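Local coordinates for protein phenylacetaldehyde dehydrogenase (Burkholderia cenocepacia, PDB 4O5H) that probably oxidises phenylacetaldehyde to phenylacetate with NAD+ as the electron acceptor, as a member of the aldehyde dehydrogenase family, at residues Pro289-Asp295 and Ala444-Asp450; Leu298-Ala302 and Val333-Val337. All blocks are in the same frame, centred on the assembly; numbering follows the deposited sequence. Where two conformers were deposited one is given.

Contact 1 of 2, residues Pro289-Asp295 and Ala444-Asp450; sequences PVIVLPD and ASIWSND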
loop_
_atom_site.group_PDB
_atom_site.type_symbol
_atom_site.label_atom_id
_atom_site.label_comp_id
_atom_site.label_asym_id
_atom_site.label_seq_id
_atom_site.Cartn_x
_atom_site.Cartn_y
_atom_site.Cartn_z
ATOM N N PRO A 289 -14.502 -9.655 -16.454
ATOM C CA PRO A 289 -15.728 -10.188 -17.070
ATOM C C PRO A 289 -16.617 -9.087 -17.603
ATOM O O PRO A 289 -16.611 -7.986 -17.096
ATOM C CB PRO A 289 -16.427 -10.858 -15.905
ATOM C CG PRO A 289 -16.021 -10.060 -14.713
ATOM C CD PRO A 289 -14.599 -9.620 -14.988
ATOM N N VAL A 290 -17.427 -9.437 -18.595
ATOM C CA VAL A 290 -18.402 -8.576 -19.206
ATOM C C VAL A 290 -19.734 -9.290 -19.057
ATOM O O VAL A 290 -19.927 -10.389 -19.610
ATOM C CB VAL A 290 -18.069 -8.435 -20.695
ATOM C CG1 VAL A 290 -19.154 -7.664 -21.428
ATOM C CG2 VAL A 290 -16.711 -7.767 -20.874
ATOM N N ILE A 291 -20.653 -8.699 -18.315
ATOM C CA ILE A 291 -21.941 -9.339 -18.026
ATOM C C ILE A 291 -23.042 -8.654 -18.798
ATOM O O ILE A 291 -23.297 -7.482 -18.596
ATOM C CB ILE A 291 -22.246 -9.243 -16.536
ATOM C CG1 ILE A 291 -21.151 -9.935 -15.730
ATOM C CG2 ILE A 291 -23.615 -9.842 -16.207
ATOM C CD1 ILE A 291 -21.288 -9.687 -14.234
ATOM N N VAL A 292 -23.700 -9.397 -19.665
ATOM C CA VAL A 292 -24.780 -8.851 -20.481
ATOM C C VAL A 292 -26.133 -9.354 -20.014
ATOM O O VAL A 292 -26.439 -10.557 -20.088
ATOM C CB VAL A 292 -24.555 -9.215 -21.960
ATOM C CG1 VAL A 292 -25.647 -8.593 -22.847
ATOM C CG2 VAL A 292 -23.152 -8.747 -22.393
ATOM N N LEU A 293 -26.960 -8.418 -19.556
ATOM C CA LEU A 293 -28.307 -8.752 -19.074
ATOM C C LEU A 293 -29.307 -8.822 -20.231
ATOM O O LEU A 293 -29.050 -8.291 -21.306
ATOM C CB LEU A 293 -28.750 -7.760 -17.993
ATOM C CG LEU A 293 -27.836 -7.672 -16.770
ATOM C CD1 LEU A 293 -28.447 -6.819 -15.669
ATOM C CD2 LEU A 293 -27.472 -9.058 -16.232
ATOM N N PRO A 294 -30.453 -9.520 -20.022
ATOM C CA PRO A 294 -31.312 -9.843 -21.161
ATOM C C PRO A 294 -32.120 -8.671 -21.681
ATOM O O PRO A 294 -32.744 -8.813 -22.708
ATOM C CB PRO A 294 -32.251 -10.926 -20.614
ATOM C CG PRO A 294 -32.234 -10.757 -19.146
ATOM C CD PRO A 294 -30.871 -10.220 -18.802
ATOM N N ASP A 295 -32.096 -7.521 -21.015
ATOM C CA ASP A 295 -32.853 -6.366 -21.491
ATOM C C ASP A 295 -32.129 -5.520 -22.543
ATOM O O ASP A 295 -32.693 -4.526 -22.981
ATOM C CB ASP A 295 -33.275 -5.471 -20.325
ATOM C CG ASP A 295 -32.057 -4.783 -19.606
ATOM O OD1 ASP A 295 -31.248 -5.493 -18.978
ATOM O OD2 ASP A 295 -31.986 -3.538 -19.648
ATOM N N ALA A 444 -14.496 -4.896 -14.665
ATOM C CA ALA A 444 -15.674 -5.630 -15.043
ATOM C C ALA A 444 -16.672 -4.694 -15.685
ATOM O O ALA A 444 -16.626 -3.504 -15.407
ATOM C CB ALA A 444 -16.308 -6.236 -13.823
ATOM N N SER A 445 -17.577 -5.214 -16.527
ATOM C CA SER A 445 -18.692 -4.389 -16.970
ATOM C C SER A 445 -20.029 -5.128 -16.956
ATOM O O SER A 445 -20.087 -6.362 -17.016
ATOM C CB SER A 445 -18.440 -3.756 -18.351
ATOM O OG SER A 445 -18.298 -4.743 -19.381
ATOM N N ILE A 446 -21.079 -4.331 -16.886
ATOM C CA ILE A 446 -22.448 -4.758 -16.904
ATOM C C ILE A 446 -23.146 -4.008 -18.034
ATOM O O ILE A 446 -22.992 -2.777 -18.142
ATOM C CB ILE A 446 -23.131 -4.365 -15.597
ATOM C CG1 ILE A 446 -22.422 -4.987 -14.397
ATOM C CG2 ILE A 446 -24.572 -4.803 -15.632
ATOM C CD1 ILE A 446 -22.801 -4.315 -13.089
ATOM N N TRP A 447 -23.904 -4.722 -18.862
ATOM C CA TRP A 447 -24.602 -4.146 -20.001
ATOM C C TRP A 447 -26.092 -4.336 -19.739
ATOM O O TRP A 447 -26.567 -5.469 -19.782
ATOM C CB TRP A 447 -24.126 -4.802 -21.344
ATOM C CG TRP A 447 -22.703 -4.404 -21.553
ATOM C CD1 TRP A 447 -21.632 -4.862 -20.866
ATOM C CD2 TRP A 447 -22.216 -3.383 -22.434
ATOM N NE1 TRP A 447 -20.495 -4.227 -21.291
ATOM C CE2 TRP A 447 -20.830 -3.306 -22.245
ATOM C CE3 TRP A 447 -22.823 -2.550 -23.381
ATOM C CZ2 TRP A 447 -20.022 -2.402 -22.931
ATOM C CZ3 TRP A 447 -22.036 -1.669 -24.062
ATOM C CH2 TRP A 447 -20.631 -1.602 -23.833
ATOM N N SER A 448 -26.807 -3.223 -19.522
ATOM C CA SER A 448 -28.213 -3.200 -19.140
ATOM C C SER A 448 -28.698 -1.756 -19.014
ATOM O O SER A 448 -27.873 -0.825 -18.957
ATOM C CB SER A 448 -28.392 -3.870 -17.782
ATOM O OG SER A 448 -29.753 -3.940 -17.406
ATOM N N ASN A 449 -30.002 -1.580 -19.021
ATOM C CA ASN A 449 -30.636 -0.290 -18.739
ATOM C C ASN A 449 -31.613 -0.437 -17.549
ATOM O O ASN A 449 -32.379 0.463 -17.251
ATOM C CB ASN A 449 -31.373 0.241 -19.976
ATOM C CG ASN A 449 -31.812 1.699 -19.829
ATOM O OD1 ASN A 449 -31.032 2.560 -19.438
ATOM N ND2 ASN A 449 -33.092 1.961 -20.109
ATOM N N ASP A 450 -31.474 -1.549 -16.820
ATOM C CA ASP A 450 -32.324 -1.916 -15.694
ATOM C C ASP A 450 -31.668 -1.378 -14.392
ATOM O O ASP A 450 -30.767 -1.987 -13.865
ATOM C CB ASP A 450 -32.400 -3.459 -15.666
ATOM C CG ASP A 450 -33.311 -4.016 -14.563
ATOM O OD1 ASP A 450 -33.540 -3.434 -13.493
ATOM O OD2 ASP A 450 -33.766 -5.131 -14.770
HETATM O O HOH W 1 -32.104 -7.038 -16.974
#
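Trp447 lies beside Val290 and Val292 on one face of the sheet, its indole running obliquely past both valines. The pyrrole side of the ring does most of the touching: CD1 of Trp447 is 3.8 Å from CG1 of Val290, while Val292 offers CG2 to the tryptophan CB. A large ring suits this place because it can lie along Val290 and reach past Val292 while its one polar atom is satisfied. NE1 of Trp447 donates, nearly in the ring plane, to OG of Ser445 at 3.0 Å, and that hydroxyl is also hydrogen-bonded to His471, so the buried serine helps to set the turn of the indole. Strands 289-292 and 444-447 are parallel neighbours, 11° apart in direction, inside the seven-stranded sheet that in this family forms the core of the catalytic domain. Ile291 stands on the other face with Ile446, and its backbone grips both sides of the latter: N donates to Ser445 O (2.7 Å) and O accepts from Trp447 N (2.8 Å). Past the strand ends Asp295 takes over. With CG set between the backbone N and the carbonyl carbon (chi1 66°), its carboxylate is turned toward segment 444-450 and uses both syn lone pairs, OD1 accepting from Ser448 OG at 2.7 Å and OD2 from Asn449 N at 2.9 Å (167°). Ser448 OG accepts from Asp450 N, an ST turn leading into helix 451-457, whose N-cap is Asp450.

Contact 2 of 2, residues Leu298-Ala302 and Val333-Val337; sequences LDKAA and VIERV
The guanidinium of Arg336 carries Leu298 on one face, CB of the leucine lying 3.7 Å above the plane and over its centre, with CD1 over the same group near NH1. At the edge of the same group sits Asp299, whose OD1 takes the NE hydrogen at 2.7 Å (146°), almost in the guanidinium plane. Segments 298-302 and 333-337, on helices 298-310 and 330-343, cross at -56° beside the seven-stranded sheet of the probable catalytic domain; helix 298-310 is the crossover of a beta-alpha-beta unit between the parallel neighbouring strands 288-292 and 320-326, and helix 330-343 follows the second strand. The salt bridge is not a flat fork: the planes of carboxylate and guanidinium are 47° apart, and NE reaches OD1 from above the carboxylate. Arginine suits this partly exposed place because its extended chain from CG to NE can skirt the neighbouring helix with methylenes before its charge meets Asp299. NH1 is held on its own helix by Gly332 O, with a long, purely electrostatic contribution from Glu335. Below this polar margin the small alanine allows the backbones to come near, CA of Ala302 being 5.2 Å from CA of Val337. Val333, its CG2 beside the backbone N and anti to the carbonyl carbon, meets CD2 of Leu298 at 4.0 Å. The methyl of Ala302 is wedged closest to Arg336, CB to CB at 3.4 Å.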
loop_
_atom_site.group_PDB
_atom_site.type_symbol
_atom_site.label_atom_id
_atom_site.label_comp_id
_atom_site.label_asym_id
_atom_site.label_seq_id
_atom_site.Cartn_x
_atom_site.Cartn_y
_atom_site.Cartn_z
ATOM N N LEU A 298 -29.513 -5.766 -28.755
ATOM C CA LEU A 298 -28.549 -6.795 -29.156
ATOM C C LEU A 298 -27.349 -6.252 -29.928
ATOM O O LEU A 298 -26.212 -6.713 -29.734
ATOM C CB LEU A 298 -29.231 -7.860 -30.007
ATOM C CG LEU A 298 -30.385 -8.658 -29.379
ATOM C CD1 LEU A 298 -30.856 -9.718 -30.361
ATOM C CD2 LEU A 298 -29.982 -9.312 -28.085
ATOM N N ASP A 299 -27.574 -5.268 -30.789
ATOM C CA ASP A 299 -26.469 -4.692 -31.550
ATOM C C ASP A 299 -25.544 -3.856 -30.676
ATOM O O ASP A 299 -24.334 -3.923 -30.831
ATOM C CB ASP A 299 -26.976 -3.865 -32.712
ATOM C CG ASP A 299 -27.620 -4.724 -33.791
ATOM O OD1 ASP A 299 -27.108 -5.811 -34.114
ATOM O OD2 ASP A 299 -28.639 -4.302 -34.327
ATOM N N LYS A 300 -26.106 -3.040 -29.799
ATOM C CA LYS A 300 -25.310 -2.266 -28.845
ATOM C C LYS A 300 -24.476 -3.176 -27.965
ATOM O O LYS A 300 -23.285 -2.882 -27.668
ATOM C CB LYS A 300 -26.209 -1.417 -27.923
ATOM C CG LYS A 300 -25.502 -0.851 -26.652
ATOM C CD LYS A 300 -25.194 0.649 -26.604
ATOM C CE LYS A 300 -25.090 1.202 -25.178
ATOM N NZ LYS A 300 -26.365 1.262 -24.412
ATOM N N ALA A 301 -25.087 -4.245 -27.494
ATOM C CA ALA A 301 -24.378 -5.168 -26.603
ATOM C C ALA A 301 -23.258 -5.861 -27.350
ATOM O O ALA A 301 -22.131 -5.967 -26.831
ATOM C CB ALA A 301 -25.331 -6.182 -25.999
ATOM N N ALA A 302 -23.516 -6.277 -28.580
ATOM C CA ALA A 302 -22.504 -6.985 -29.338
ATOM C C ALA A 302 -21.331 -6.055 -29.653
ATOM O O ALA A 302 -20.182 -6.460 -29.584
ATOM C CB ALA A 302 -23.072 -7.554 -30.625
ATOM N N VAL A 333 -26.322 -12.276 -29.519
ATOM C CA VAL A 333 -25.163 -11.436 -29.223
ATOM C C VAL A 333 -23.863 -12.034 -29.818
ATOM O O VAL A 333 -23.124 -11.355 -30.525
ATOM C CB VAL A 333 -25.025 -11.180 -27.726
ATOM C CG1 VAL A 333 -23.738 -10.429 -27.422
ATOM C CG2 VAL A 333 -26.203 -10.357 -27.222
ATOM N N ILE A 334 -23.621 -13.311 -29.584
ATOM C CA ILE A 334 -22.410 -13.937 -30.039
ATOM C C ILE A 334 -22.315 -14.005 -31.574
ATOM O O ILE A 334 -21.234 -13.795 -32.168
ATOM C CB ILE A 334 -22.209 -15.320 -29.356
ATOM C CG1 ILE A 334 -20.761 -15.570 -29.072
ATOM C CG2 ILE A 334 -22.715 -16.447 -30.238
ATOM C CD1 ILE A 334 -20.204 -14.616 -28.027
ATOM N N GLU A 335 -23.431 -14.280 -32.229
ATOM C CA GLU A 335 -23.462 -14.266 -33.678
ATOM C C GLU A 335 -22.992 -12.901 -34.168
ATOM O O GLU A 335 -22.116 -12.813 -35.021
ATOM C CB GLU A 335 -24.848 -14.592 -34.129
ATOM C CG GLU A 335 -25.136 -14.507 -35.622
ATOM C CD GLU A 335 -26.613 -14.200 -35.917
ATOM O OE1 GLU A 335 -27.097 -13.033 -35.808
ATOM O OE2 GLU A 335 -27.310 -15.158 -36.262
ATOM N N ARG A 336 -23.522 -11.849 -33.569
ATOM C CA ARG A 336 -23.132 -10.495 -33.940
ATOM C C ARG A 336 -21.663 -10.186 -33.622
ATOM O O ARG A 336 -20.988 -9.546 -34.422
ATOM C CB ARG A 336 -24.027 -9.461 -33.274
ATOM C CG ARG A 336 -25.445 -9.423 -33.826
ATOM C CD ARG A 336 -26.337 -8.655 -32.858
ATOM N NE ARG A 336 -27.648 -8.374 -33.414
ATOM C CZ ARG A 336 -28.630 -9.262 -33.489
ATOM N NH1 ARG A 336 -28.468 -10.513 -33.048
ATOM N NH2 ARG A 336 -29.792 -8.907 -34.016
ATOM N N VAL A 337 -21.191 -10.622 -32.455
ATOM C CA VAL A 337 -19.769 -10.391 -32.066
ATOM C C VAL A 337 -18.789 -11.081 -33.027
ATOM O O VAL A 337 -17.803 -10.505 -33.440
ATOM C CB VAL A 337 -19.523 -10.878 -30.625
ATOM C CG1 VAL A 337 -18.053 -10.918 -30.314
ATOM C CG2 VAL A 337 -20.288 -10.009 -29.619
#

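In the fold
Contact 1 lies largely buried within the sheet, whereas contact 2 sits in the helical layer above it, partly open at its rim; their centres are about 12 Å apart. They are joined in sequence, since strand 288-292 leads through a short loop into helix 298-310, and the residues of contact 2 fall inside the loop closed by contact 1. They touch, for example, where CG1 of Val292 meets CB of Ala301 at 4.0 Å. Main-chain hydrogen bonds dominate the first, with charge appearing just at its exposed loop end; the second has none across it and relies on small and branched apolar side chains under a surface salt bridge.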